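Local coordinates for rutinosidase (Aspergillus niger, PDB 6I1A), which hydrolyses glycosidic bonds as a secreted rutinosidase of glycosyl hydrolase family 5, and is probably also active on the beta-1,3-glucans of cell walls, at residues Ile37-Phe41 and Val66-Arg70; Asp79-Ser85 and Tyr360-Asp365. All coordinates share one frame; numbering follows the deposited sequence.

Interaction 1: residues Ile37-Phe41 and Val66-Arg70; sequences IDSLF and VLEHR. With NAG (2-acetamido-2-deoxy-beta-D-glucopyranose), chain G; EDO (1,2-ethanediol), chain M.
F41, in the first turn of helix 39-45, and R70, on helix 63-73, are the residues whose backbones come nearest, with 9.2 Å between F41 CA and R70 CA, so long side chains must bridge the gap. R70 does most of this. With CG anti to the backbone N (chi1 -175°) and the chain extended on to NE, it reaches across the phenyl ring of F41. R70 CD sits over one ring face, 3.8 Å from F41 CE1, as a CH-pi contact, and the guanidinium follows over the same ring as a cation-pi stack, R70 CZ lying 4.5 Å from the ring centroid with the planes 24° apart. Beyond the ring the edge of the guanidinium meets D38: R70 NH1 donates to D38 OD2 at 2.9 Å, a salt bridge with an N-H...O angle of 161°. D38 OD2 lies close to the guanidinium plane of R70, whereas the N-H comes to OD2 from above the carboxylate plane. D38 is also the N-cap of helix 39-45, D38 OD1 accepting from F41 N at 3.0 Å, so one carboxylate both caps the helix and anchors the arginine beside it. Around the ring, L67 CD2 packs at the edge, 4.0 Å from F41 CZ, while V66 CG1 approaches F41 CE1 obliquely at 3.9 Å. The remaining arginine nitrogens are engaged too, NH2 with G29 O and NE, weakly, with Q33 OE1. L55 of helix 52-59 also touches F41, placing this largely buried contact among three helices, 39-45, 52-59 and 63-73, beside the loop that follows strand 22-26.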
ATOM      1  N   ILE A  37       9.018 -19.780 -14.196  1.00 16.08           N
ATOM      2  CA  ILE A  37      10.126 -20.418 -13.441  1.00 14.71           C
ATOM      3  C   ILE A  37      11.151 -21.100 -14.362  1.00 15.51           C
ATOM      4  O   ILE A  37      12.335 -21.154 -14.061  1.00 15.88           O
ATOM      5  CB  ILE A  37       9.543 -21.417 -12.412  1.00 16.27           C
ATOM      6  CG1 ILE A  37       8.734 -20.590 -11.410  1.00 16.68           C
ATOM      7  CG2 ILE A  37      10.669 -22.221 -11.775  1.00 18.00           C
ATOM      8  CD1 ILE A  37       7.958 -21.430 -10.375  1.00 16.59           C
ATOM      9  N   ASP A  38      10.676 -21.670 -15.476  1.00 15.96           N
ATOM     10  CA  ASP A  38      11.530 -22.471 -16.406  1.00 15.19           C
ATOM     11  C   ASP A  38      10.971 -22.189 -17.816  1.00 16.59           C
ATOM     12  O   ASP A  38       9.921 -22.719 -18.220  1.00 16.32           O
ATOM     13  CB  ASP A  38      11.573 -23.932 -16.021  1.00 16.99           C
ATOM     14  CG  ASP A  38      12.455 -24.819 -16.880  1.00 17.30           C
ATOM     15  OD1 ASP A  38      12.700 -24.451 -18.026  1.00 18.92           O
ATOM     16  OD2 ASP A  38      12.823 -25.894 -16.401  1.00 21.01           O
ATOM     17  N   SER A  39      11.636 -21.300 -18.558  1.00 16.01           N
ATOM     18  CA  SER A  39      11.143 -20.863 -19.894  1.00 16.64           C
ATOM     19  C   SER A  39      11.243 -22.018 -20.906  1.00 15.84           C
ATOM     20  O   SER A  39      10.340 -22.083 -21.717  1.00 17.74           O
ATOM     21  CB  SER A  39      11.969 -19.653 -20.391  1.00 17.93           C
ATOM     22  OG  SER A  39      11.866 -18.595 -19.444  1.00 19.73           O
ATOM     23  N   LEU A  40      12.293 -22.821 -20.836  1.00 16.02           N
ATOM     24  CA  LEU A  40      12.479 -23.903 -21.853  1.00 17.36           C
ATOM     25  C   LEU A  40      11.355 -24.914 -21.656  1.00 20.75           C
ATOM     26  O   LEU A  40      10.651 -25.230 -22.639  1.00 18.29           O
ATOM     27  CB  LEU A  40      13.836 -24.552 -21.679  1.00 20.30           C
ATOM     28  CG  LEU A  40      14.111 -25.733 -22.609  1.00 22.60           C
ATOM     29  CD1 LEU A  40      13.845 -25.347 -24.060  1.00 25.26           C
ATOM     30  CD2 LEU A  40      15.554 -26.186 -22.425  1.00 27.86           C
ATOM     31  N   PHE A  41      11.061 -25.210 -20.404  1.00 17.06           N
ATOM     32  CA  PHE A  41       9.962 -26.176 -20.126  1.00 16.64           C
ATOM     33  C   PHE A  41       8.669 -25.632 -20.690  1.00 16.72           C
ATOM     34  O   PHE A  41       7.902 -26.363 -21.350  1.00 17.00           O
ATOM     35  CB  PHE A  41       9.926 -26.439 -18.623  1.00 17.28           C
ATOM     36  CG  PHE A  41       8.793 -27.348 -18.242  1.00 17.06           C
ATOM     37  CD1 PHE A  41       8.906 -28.703 -18.479  1.00 18.31           C
ATOM     38  CD2 PHE A  41       7.652 -26.864 -17.632  1.00 18.80           C
ATOM     39  CE1 PHE A  41       7.857 -29.554 -18.094  1.00 20.13           C
ATOM     40  CE2 PHE A  41       6.609 -27.711 -17.290  1.00 19.06           C
ATOM     41  CZ  PHE A  41       6.707 -29.055 -17.575  1.00 19.84           C
ATOM     42  N   VAL A  66       5.396 -36.397 -19.029  1.00 18.05           N
ATOM     43  CA  VAL A  66       6.216 -35.160 -19.052  1.00 17.61           C
ATOM     44  C   VAL A  66       6.401 -34.688 -17.607  1.00 18.51           C
ATOM     45  O   VAL A  66       7.525 -34.407 -17.214  1.00 18.67           O
ATOM     46  CB  VAL A  66       5.583 -34.085 -19.936  1.00 18.13           C
ATOM     47  CG1 VAL A  66       6.188 -32.723 -19.663  1.00 20.64           C
ATOM     48  CG2 VAL A  66       5.713 -34.429 -21.414  1.00 18.86           C
ATOM     49  N   LEU A  67       5.303 -34.658 -16.837  1.00 18.17           N
ATOM     50  CA  LEU A  67       5.434 -34.132 -15.450  1.00 17.11           C
ATOM     51  C   LEU A  67       6.230 -35.097 -14.581  1.00 16.78           C
ATOM     52  O   LEU A  67       7.029 -34.646 -13.740  1.00 15.83           O
ATOM     53  CB  LEU A  67       4.042 -33.803 -14.884  1.00 16.65           C
ATOM     54  CG  LEU A  67       3.397 -32.621 -15.571  1.00 16.89           C
ATOM     55  CD1 LEU A  67       2.002 -32.357 -15.018  1.00 17.12           C
ATOM     56  CD2 LEU A  67       4.254 -31.362 -15.425  1.00 19.03           C
ATOM     57  N   GLU A  68       6.001 -36.422 -14.685  1.00 16.28           N
ATOM     58  CA  GLU A  68       6.739 -37.388 -13.865  1.00 16.56           C
ATOM     59  C   GLU A  68       8.239 -37.221 -14.105  1.00 17.17           C
ATOM     60  O   GLU A  68       9.058 -37.341 -13.181  1.00 18.57           O
ATOM     61  CB  GLU A  68       6.328 -38.817 -14.220  1.00 18.21           C
ATOM     62  CG  GLU A  68       4.939 -39.192 -13.714  1.00 18.63           C
ATOM     63  CD  GLU A  68       4.737 -39.372 -12.215  1.00 17.91           C
ATOM     64  OE1 GLU A  68       5.736 -39.432 -11.501  1.00 20.34           O
ATOM     65  OE2 GLU A  68       3.564 -39.467 -11.766  1.00 19.58           O
ATOM     66  N   HIS A  69       8.624 -36.958 -15.360  1.00 18.24           N
ATOM     67  CA  HIS A  69      10.060 -36.770 -15.667  1.00 19.79           C
ATOM     68  C   HIS A  69      10.577 -35.531 -14.914  1.00 18.10           C
ATOM     69  O   HIS A  69      11.660 -35.580 -14.313  1.00 19.36           O
ATOM     70  CB  HIS A  69      10.275 -36.656 -17.183  1.00 19.93           C
ATOM     71  CG  HIS A  69      11.696 -36.366 -17.506  1.00 22.55           C
ATOM     72  ND1 HIS A  69      12.667 -37.343 -17.429  1.00 30.42           N
ATOM     73  CD2 HIS A  69      12.323 -35.206 -17.799  1.00 26.00           C
ATOM     74  CE1 HIS A  69      13.834 -36.817 -17.764  1.00 25.94           C
ATOM     75  NE2 HIS A  69      13.667 -35.518 -17.980  1.00 29.58           N
ATOM     76  N   ARG A  70       9.824 -34.431 -14.937  1.00 17.30           N
ATOM     77  CA  ARG A  70      10.227 -33.223 -14.187  1.00 15.58           C
ATOM     78  C   ARG A  70      10.279 -33.508 -12.693  1.00 15.34           C
ATOM     79  O   ARG A  70      11.221 -33.033 -12.007  1.00 16.73           O
ATOM     80  CB  ARG A  70       9.262 -32.090 -14.511  1.00 16.45           C
ATOM     81  CG  ARG A  70       9.666 -30.748 -13.878  1.00 17.89           C
ATOM     82  CD  ARG A  70       8.910 -29.584 -14.453  1.00 18.23           C
ATOM     83  NE  ARG A  70       9.202 -28.306 -13.844  1.00 17.66           N
ATOM     84  CZ  ARG A  70      10.197 -27.473 -14.190  1.00 20.14           C
ATOM     85  NH1 ARG A  70      11.054 -27.847 -15.144  1.00 19.15           N
ATOM     86  NH2 ARG A  70      10.362 -26.327 -13.562  1.00 18.13           N
TER
HETATM   87  C1  NAG G 405      14.647 -17.879 -23.041  1.00 24.93           C
HETATM   88  C2  NAG G 405      15.300 -17.316 -24.313  1.00 26.25           C
HETATM   89  C3  NAG G 405      14.651 -17.948 -25.518  1.00 28.82           C
HETATM   90  C4  NAG G 405      14.754 -19.430 -25.439  1.00 26.54           C
HETATM   91  C5  NAG G 405      14.032 -19.817 -24.148  1.00 25.86           C
HETATM   92  C6  NAG G 405      13.956 -21.302 -23.882  1.00 29.05           C
HETATM   93  C7  NAG G 405      16.050 -15.019 -23.924  1.00 40.28           C
HETATM   94  C8  NAG G 405      17.430 -15.576 -23.777  1.00 35.86           C
HETATM   95  N2  NAG G 405      15.055 -15.850 -24.331  1.00 33.44           N
HETATM   96  O3  NAG G 405      15.307 -17.427 -26.683  1.00 29.62           O
HETATM   97  O4  NAG G 405      14.035 -20.061 -26.557  1.00 22.54           O
HETATM   98  O5  NAG G 405      14.822 -19.238 -23.082  1.00 24.66           O
HETATM   99  O6  NAG G 405      15.276 -21.850 -23.968  1.00 32.52           O
HETATM  100  O7  NAG G 405      15.821 -13.872 -23.569  1.00 53.64           O
HETATM  101  C1  EDO M 411       7.740 -18.548 -20.631  1.00 28.15           C
HETATM  102  O1  EDO M 411       8.877 -18.698 -21.477  1.00 32.69           O
HETATM  103  C2  EDO M 411       8.092 -17.642 -19.502  1.00 28.24           C
HETATM  104  O2  EDO M 411       9.243 -17.965 -18.762  1.00 23.02           O

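Interaction 2: residues Asp79-Ser85 and Tyr360-Asp365; sequences DIDKLAS and YETFID. With EDO (1,2-ethanediol), chain L.
Segment 79-85 of helix 77-85 packs against helix 360-365; the axes of these short segments come within 9.6 Å and cross at 56°, L83 and E361 being nearest in the backbone. In this TIM-barrel enzyme helix 77-85 lies on the connection between the parallel, adjacent strands 22-26 and 90-95 and leads into the latter, while helix 360-365 lies close to the C-terminus. I364 provides the apolar centre: I364 CD1 lies 3.7 Å from L83 CA and 4.0 Å from L83 CD2, the leucine and isoleucine side chains meeting at about a right angle. L83 also touches V25 of strand 22-26, as does Y360, so the inner side of the pair rests on the barrel wall. Toward the outside, K82 leaves its helix extended and then bends at chi3 (-52°), which turns NZ toward two acids on the opposing helix. K82 NZ donates to E361 OE1 in a weak bond of 3.3 Å, and its ion pair with D365 OD2 is long, making a loose three-residue salt-bridge network. E361, extended beyond CG, faces D79 as well: D79 OD1 and E361 OE2 stand only 2.6 Å apart, with the carboxylates nearly coplanar, 17° between their planes. Oxygens so close suggest that one acid probably holds a proton. D79 OD2 accepts from T76 N, and K341 makes a long, weak ion pair with D79 OD1. At the C-terminal end of helix 77-85, S85 OG turns back and donates to K82 O at 2.7 Å, while keeping 3.9 Å from I364 CG2.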
ATOM      1  N   ASP A  79      20.478 -31.184  -4.993  1.00 17.99           N
ATOM      2  CA  ASP A  79      19.937 -29.845  -4.669  1.00 16.72           C
ATOM      3  C   ASP A  79      19.872 -29.658  -3.160  1.00 15.60           C
ATOM      4  O   ASP A  79      20.268 -28.577  -2.606  1.00 15.15           O
ATOM      5  CB  ASP A  79      18.580 -29.606  -5.327  1.00 17.26           C
ATOM      6  CG  ASP A  79      18.709 -29.608  -6.825  1.00 22.20           C
ATOM      7  OD1 ASP A  79      19.317 -28.650  -7.373  1.00 22.81           O
ATOM      8  OD2 ASP A  79      18.257 -30.581  -7.454  1.00 20.75           O
ATOM      9  N   ILE A  80      19.409 -30.651  -2.413  1.00 14.95           N
ATOM     10  CA  ILE A  80      19.343 -30.543  -0.941  1.00 15.63           C
ATOM     11  C   ILE A  80      20.732 -30.337  -0.353  1.00 15.53           C
ATOM     12  O   ILE A  80      20.919 -29.540   0.545  1.00 15.74           O
ATOM     13  CB  ILE A  80      18.627 -31.751  -0.317  1.00 16.58           C
ATOM     14  CG1 ILE A  80      17.272 -31.974  -1.009  1.00 15.81           C
ATOM     15  CG2 ILE A  80      18.508 -31.620   1.193  1.00 16.87           C
ATOM     16  CD1 ILE A  80      16.396 -30.740  -1.170  1.00 16.88           C
ATOM     17  N   ASP A  81      21.747 -31.089  -0.845  1.00 15.56           N
ATOM     18  CA  ASP A  81      23.123 -30.880  -0.366  1.00 14.90           C
ATOM     19  C   ASP A  81      23.623 -29.468  -0.652  1.00 15.12           C
ATOM     20  O   ASP A  81      24.232 -28.852   0.250  1.00 16.12           O
ATOM     21  CB  ASP A  81      24.053 -31.907  -1.010  1.00 16.79           C
ATOM     22  CG  ASP A  81      23.784 -33.343  -0.590  1.00 17.25           C
ATOM     23  OD1 ASP A  81      23.295 -33.576   0.532  1.00 17.21           O
ATOM     24  OD2 ASP A  81      24.129 -34.239  -1.390  1.00 21.01           O
ATOM     25  N   LYS A  82      23.333 -28.954  -1.824  1.00 15.49           N
ATOM     26  CA  LYS A  82      23.780 -27.569  -2.156  1.00 16.33           C
ATOM     27  C   LYS A  82      23.090 -26.551  -1.243  1.00 17.65           C
ATOM     28  O   LYS A  82      23.719 -25.640  -0.661  1.00 16.11           O
ATOM     29  CB  LYS A  82      23.464 -27.255  -3.589  1.00 17.18           C
ATOM     30  CG  LYS A  82      23.995 -25.878  -3.978  1.00 21.96           C
ATOM     31  CD  LYS A  82      23.707 -25.507  -5.338  1.00 30.55           C
ATOM     32  CE  LYS A  82      24.095 -26.512  -6.409  1.00 37.33           C
ATOM     33  NZ  LYS A  82      23.585 -26.101  -7.748  1.00 48.53           N
ATOM     34  N   LEU A  83      21.777 -26.717  -1.056  1.00 16.09           N
ATOM     35  CA  LEU A  83      21.035 -25.806  -0.156  1.00 14.20           C
ATOM     36  C   LEU A  83      21.585 -25.880   1.261  1.00 13.69           C
ATOM     37  O   LEU A  83      21.760 -24.839   1.925  1.00 14.88           O
ATOM     38  CB  LEU A  83      19.553 -26.207  -0.226  1.00 14.34           C
ATOM     39  CG  LEU A  83      18.879 -25.927  -1.558  1.00 14.71           C
ATOM     40  CD1 LEU A  83      17.532 -26.622  -1.654  1.00 15.12           C
ATOM     41  CD2 LEU A  83      18.736 -24.444  -1.823  1.00 13.64           C
ATOM     42  N   ALA A  84      21.841 -27.070   1.802  1.00 13.48           N
ATOM     43  CA  ALA A  84      22.405 -27.240   3.139  1.00 14.44           C
ATOM     44  C   ALA A  84      23.766 -26.527   3.243  1.00 15.14           C
ATOM     45  O   ALA A  84      24.052 -25.884   4.255  1.00 16.45           O
ATOM     46  CB  ALA A  84      22.568 -28.707   3.459  1.00 18.73           C
ATOM     47  N   SER A  85      24.553 -26.609   2.186  1.00 16.72           N
ATOM     48  CA  SER A  85      25.913 -25.995   2.162  1.00 18.24           C
ATOM     49  C   SER A  85      25.762 -24.480   2.264  1.00 18.78           C
ATOM     50  O   SER A  85      26.730 -23.828   2.726  1.00 21.10           O
ATOM     51  CB  SER A  85      26.724 -26.433   0.943  1.00 18.09           C
ATOM     52  OG  SER A  85      26.418 -25.679  -0.237  1.00 19.41           O
ATOM     53  N   TYR A 360      17.879 -19.221  -5.967  1.00 12.57           N
ATOM     54  CA  TYR A 360      18.658 -19.237  -4.729  1.00 13.24           C
ATOM     55  C   TYR A 360      19.959 -20.031  -4.878  1.00 13.58           C
ATOM     56  O   TYR A 360      20.947 -19.706  -4.264  1.00 14.34           O
ATOM     57  CB  TYR A 360      17.833 -19.792  -3.573  1.00 13.25           C
ATOM     58  CG  TYR A 360      18.297 -19.359  -2.224  1.00 12.94           C
ATOM     59  CD1 TYR A 360      17.938 -18.132  -1.708  1.00 12.99           C
ATOM     60  CD2 TYR A 360      19.179 -20.117  -1.471  1.00 12.66           C
ATOM     61  CE1 TYR A 360      18.331 -17.727  -0.448  1.00 13.69           C
ATOM     62  CE2 TYR A 360      19.589 -19.738  -0.203  1.00 13.42           C
ATOM     63  CZ  TYR A 360      19.151 -18.528   0.334  1.00 13.94           C
ATOM     64  OH  TYR A 360      19.510 -18.109   1.588  1.00 15.39           O
ATOM     65  N   GLU A 361      19.957 -21.130  -5.649  1.00 15.76           N
ATOM     66  CA  GLU A 361      21.178 -21.960  -5.805  1.00 17.07           C
ATOM     67  C   GLU A 361      22.265 -21.094  -6.464  1.00 16.86           C
ATOM     68  O   GLU A 361      23.429 -21.273  -6.085  1.00 16.75           O
ATOM     69  CB  GLU A 361      20.904 -23.195  -6.634  1.00 17.88           C
ATOM     70  CG  GLU A 361      20.114 -24.244  -5.851  1.00 20.66           C
ATOM     71  CD  GLU A 361      20.020 -25.587  -6.545  1.00 22.29           C
ATOM     72  OE1 GLU A 361      20.287 -25.625  -7.742  1.00 25.07           O
ATOM     73  OE2 GLU A 361      19.477 -26.482  -5.952  1.00 25.10           O
ATOM     74  N   THR A 362      21.883 -20.186  -7.349  1.00 15.36           N
ATOM     75  CA  THR A 362      22.891 -19.261  -7.966  1.00 15.99           C
ATOM     76  C   THR A 362      23.543 -18.464  -6.854  1.00 16.81           C
ATOM     77  O   THR A 362      24.793 -18.278  -6.824  1.00 18.23           O
ATOM     78  CB  THR A 362      22.226 -18.337  -8.972  1.00 17.88           C
ATOM     79  OG1 THR A 362      21.817 -19.129 -10.086  1.00 19.97           O
ATOM     80  CG2 THR A 362      23.158 -17.236  -9.422  1.00 20.33           C
ATOM     81  N   PHE A 363      22.776 -17.928  -5.909  1.00 15.01           N
ATOM     82  CA  PHE A 363      23.363 -17.147  -4.797  1.00 15.63           C
ATOM     83  C   PHE A 363      24.370 -17.972  -4.011  1.00 15.18           C
ATOM     84  O   PHE A 363      25.413 -17.501  -3.543  1.00 16.49           O
ATOM     85  CB  PHE A 363      22.273 -16.633  -3.858  1.00 14.92           C
ATOM     86  CG  PHE A 363      21.222 -15.776  -4.494  1.00 15.84           C
ATOM     87  CD1 PHE A 363      21.434 -15.032  -5.626  1.00 15.40           C
ATOM     88  CD2 PHE A 363      19.962 -15.690  -3.908  1.00 15.39           C
ATOM     89  CE1 PHE A 363      20.480 -14.192  -6.157  1.00 16.87           C
ATOM     90  CE2 PHE A 363      18.992 -14.865  -4.446  1.00 16.00           C
ATOM     91  CZ  PHE A 363      19.251 -14.090  -5.545  1.00 18.00           C
ATOM     92  N   ILE A 364      24.035 -19.235  -3.716  1.00 14.68           N
ATOM     93  CA  ILE A 364      24.940 -20.111  -2.961  1.00 15.01           C
ATOM     94  C   ILE A 364      26.254 -20.269  -3.788  1.00 15.35           C
ATOM     95  O   ILE A 364      27.329 -20.154  -3.185  1.00 17.59           O
ATOM     96  CB  ILE A 364      24.269 -21.469  -2.684  1.00 15.42           C
ATOM     97  CG1 ILE A 364      23.061 -21.260  -1.757  1.00 16.03           C
ATOM     98  CG2 ILE A 364      25.262 -22.403  -2.036  1.00 15.62           C
ATOM     99  CD1 ILE A 364      22.224 -22.530  -1.490  1.00 15.61           C
ATOM    100  N   ASP A 365      26.130 -20.578  -5.057  1.00 16.22           N
ATOM    101  CA  ASP A 365      27.325 -20.876  -5.919  1.00 18.01           C
ATOM    102  C   ASP A 365      28.181 -19.607  -6.060  1.00 20.78           C
ATOM    103  O   ASP A 365      29.411 -19.742  -6.390  1.00 22.75           O
ATOM    104  CB  ASP A 365      26.895 -21.423  -7.276  1.00 19.07           C
ATOM    105  CG  ASP A 365      26.553 -22.909  -7.220  1.00 22.08           C
ATOM    106  OD1 ASP A 365      26.758 -23.504  -6.187  1.00 25.52           O
ATOM    107  OD2 ASP A 365      26.057 -23.410  -8.174  1.00 28.72           O
TER
HETATM  108  C1  EDO L 410      20.834 -19.357   4.333  1.00 23.57           C
HETATM  109  O1  EDO L 410      21.055 -19.539   2.998  1.00 20.23           O
HETATM  110  C2  EDO L 410      21.665 -18.320   4.956  1.00 24.83           C
HETATM  111  O2  EDO L 410      21.200 -18.108   6.308  1.00 28.76           O

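Interactions 1 and 2 lie in series along the chain: helices 63-73 and 77-85, which carry one segment of each, are consecutive, yet the contact centres are 20 Å apart and their nearest atoms about 9 Å. Each centre is about 18 Å from that of the chain. Strand 22-26 relates the two: R70 of interaction 1 bonds G29 in the loop after it, while L83 and Y360 of interaction 2 touch V25 within it. The cationic side chain between the helices is buried in interaction 1 and partly exposed in interaction 2. The sugar beside 37-41 is an attached glycan, next to S39 and L40, and marks no substrate pocket.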